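Local coordinates for encapsidation protein (Bacillus phage phi29, PDB 5HD9) that probably hydrolyses ATP to drive viral DNA into the phage prohead, as the ATPase of the DNA packaging motor, at residues N61-V66 against R80-D85. Residues are numbered along the deposited sequence; the frame is centred on the assembly and turned at random.
Sequences NYFNDV and RRFYID
An aromatic cluster of Y62, F63 and F82 joins the loop that follows strand 45-50 to strand 81-84, near one margin of the mixed sheet in this ASCE-fold ATPase domain. It is a compact example of how a loop can be packed onto a sheet chiefly through aromatic side chains. F82 stands up from the strand toward the loop, and CE1 and CZ, at the far end of its ring, lie over one face of the Y62 ring. The nearest approach is F82 CE1 to Y62 CG, 3.5 Å, and F82 CZ lies 3.7 Å from Y62 CD1, so the overlap falls on the root of the tyrosine ring and not on its hydroxyl end. The two rings form a face-to-face stack, offset toward the rim, with centroids 4.2 Å apart and planes inclined by 29°. Y62 reaches this position because its CG is anti to the backbone N (chi1 179°), which carries the ring from the loop down toward strand 45-50, where it touches F46 and meets Y48 edge-to-face. F63 comes in beside them. Its distal carbons CE2 and CZ approach the base of F82, with CE2 3.9 Å from F82 CD1 and CZ 3.9 Å from F82 CB; the F63 and F82 rings meet obliquely, planes at 73°. F63 also packs against Y62, whose CD2 sits over the centre of its ring face. Around the cluster, F63 rests on I36 of helix 26-42 and on L75 and V77 of strand 75-78, while F82 meets the F46 ring. Y62, F63 and F82 are all buried, and between loop and strand the contact is carried by dispersion and exclusion of water, with shape, rather than polar pairing, setting how the rings fit.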
# COMPACT_ATOMS: atom_id res chain seq x y z
N ASN A 61 12.89 -10.64 -1.89
CA ASN A 61 13.68 -9.51 -2.38
C ASN A 61 13.11 -8.15 -1.98
O ASN A 61 13.58 -7.12 -2.44
CB ASN A 61 13.80 -9.57 -3.91
CG ASN A 61 14.67 -10.72 -4.40
OD1 ASN A 61 15.37 -11.36 -3.62
ND2 ASN A 61 14.62 -10.97 -5.70
N TYR A 62 12.09 -8.16 -1.12
CA TYR A 62 11.32 -6.95 -0.79
C TYR A 62 12.19 -5.76 -0.36
O TYR A 62 11.94 -4.63 -0.78
CB TYR A 62 10.31 -7.27 0.31
CG TYR A 62 9.48 -6.09 0.76
CD1 TYR A 62 8.29 -5.75 0.11
CD2 TYR A 62 9.86 -5.32 1.85
CE1 TYR A 62 7.53 -4.68 0.52
CE2 TYR A 62 9.10 -4.24 2.27
CZ TYR A 62 7.93 -3.93 1.61
OH TYR A 62 7.18 -2.85 2.03
N PHE A 63 13.21 -6.01 0.45
CA PHE A 63 14.01 -4.93 1.02
C PHE A 63 15.16 -4.47 0.13
O PHE A 63 15.85 -3.51 0.46
CB PHE A 63 14.57 -5.35 2.38
CG PHE A 63 13.54 -5.36 3.48
CD1 PHE A 63 12.88 -4.20 3.83
CD2 PHE A 63 13.26 -6.53 4.17
CE1 PHE A 63 11.94 -4.20 4.85
CE2 PHE A 63 12.33 -6.53 5.18
CZ PHE A 63 11.66 -5.37 5.52
N ASN A 64 15.37 -5.15 -1.00
CA ASN A 64 16.51 -4.83 -1.87
C ASN A 64 16.47 -3.39 -2.40
O ASN A 64 17.51 -2.75 -2.51
CB ASN A 64 16.56 -5.80 -3.06
CG ASN A 64 17.05 -7.18 -2.67
OD1 ASN A 64 17.53 -7.39 -1.56
ND2 ASN A 64 16.93 -8.13 -3.59
N ASP A 65 15.28 -2.90 -2.72
CA ASP A 65 15.12 -1.53 -3.19
C ASP A 65 15.67 -0.51 -2.19
O ASP A 65 16.32 0.46 -2.58
CB ASP A 65 13.64 -1.21 -3.45
CG ASP A 65 13.13 -1.78 -4.75
OD1 ASP A 65 13.93 -1.97 -5.69
OD2 ASP A 65 11.91 -2.04 -4.84
N VAL A 66 15.43 -0.77 -0.91
CA VAL A 66 15.60 0.24 0.12
C VAL A 66 16.71 -0.10 1.12
O VAL A 66 16.90 0.60 2.11
CB VAL A 66 14.28 0.43 0.90
CG1 VAL A 66 13.18 0.85 -0.06
CG2 VAL A 66 13.89 -0.87 1.61
N ARG A 80 6.58 -14.92 4.37
CA ARG A 80 5.84 -13.72 4.02
C ARG A 80 5.80 -12.71 5.18
O ARG A 80 4.85 -11.95 5.31
CB ARG A 80 4.41 -14.08 3.58
CG ARG A 80 4.32 -14.66 2.18
CD ARG A 80 2.88 -14.74 1.69
NE ARG A 80 2.11 -15.78 2.36
CZ ARG A 80 1.30 -15.59 3.41
NH1 ARG A 80 1.13 -14.38 3.93
NH2 ARG A 80 0.65 -16.62 3.93
N ARG A 81 6.84 -12.72 6.01
CA ARG A 81 6.92 -11.81 7.14
C ARG A 81 8.20 -10.98 7.12
O ARG A 81 9.26 -11.46 6.70
CB ARG A 81 6.84 -12.59 8.46
CG ARG A 81 5.53 -13.33 8.62
CD ARG A 81 5.33 -13.81 10.05
NE ARG A 81 4.10 -14.59 10.19
CZ ARG A 81 4.00 -15.90 9.97
NH1 ARG A 81 5.06 -16.60 9.58
NH2 ARG A 81 2.83 -16.50 10.13
N PHE A 82 8.08 -9.74 7.58
CA PHE A 82 9.17 -8.77 7.53
C PHE A 82 9.71 -8.51 8.93
O PHE A 82 8.94 -8.29 9.87
CB PHE A 82 8.68 -7.46 6.91
CG PHE A 82 8.15 -7.62 5.51
CD1 PHE A 82 8.91 -8.20 4.52
CD2 PHE A 82 6.87 -7.18 5.19
CE1 PHE A 82 8.42 -8.34 3.23
CE2 PHE A 82 6.37 -7.32 3.91
CZ PHE A 82 7.15 -7.90 2.93
N TYR A 83 11.03 -8.54 9.06
CA TYR A 83 11.70 -8.30 10.34
C TYR A 83 12.69 -7.16 10.23
O TYR A 83 13.42 -7.05 9.25
CB TYR A 83 12.41 -9.57 10.81
CG TYR A 83 11.49 -10.76 10.92
CD1 TYR A 83 11.10 -11.46 9.79
CD2 TYR A 83 10.98 -11.16 12.15
CE1 TYR A 83 10.25 -12.54 9.87
CE2 TYR A 83 10.13 -12.25 12.25
CZ TYR A 83 9.77 -12.93 11.11
OH TYR A 83 8.92 -14.01 11.20
N ILE A 84 12.70 -6.30 11.25
CA ILE A 84 13.65 -5.21 11.33
C ILE A 84 14.39 -5.29 12.67
O ILE A 84 13.77 -5.21 13.73
CB ILE A 84 12.96 -3.84 11.19
CG1 ILE A 84 12.26 -3.77 9.82
CG2 ILE A 84 13.97 -2.70 11.36
CD1 ILE A 84 11.58 -2.45 9.52
N ASP A 85 15.70 -5.46 12.59
CA ASP A 85 16.54 -5.64 13.77
C ASP A 85 16.03 -6.78 14.65
O ASP A 85 16.09 -6.72 15.88
CB ASP A 85 16.61 -4.35 14.59
CG ASP A 85 17.26 -3.21 13.81
OD1 ASP A 85 18.18 -3.47 13.01
OD2 ASP A 85 16.85 -2.04 14.00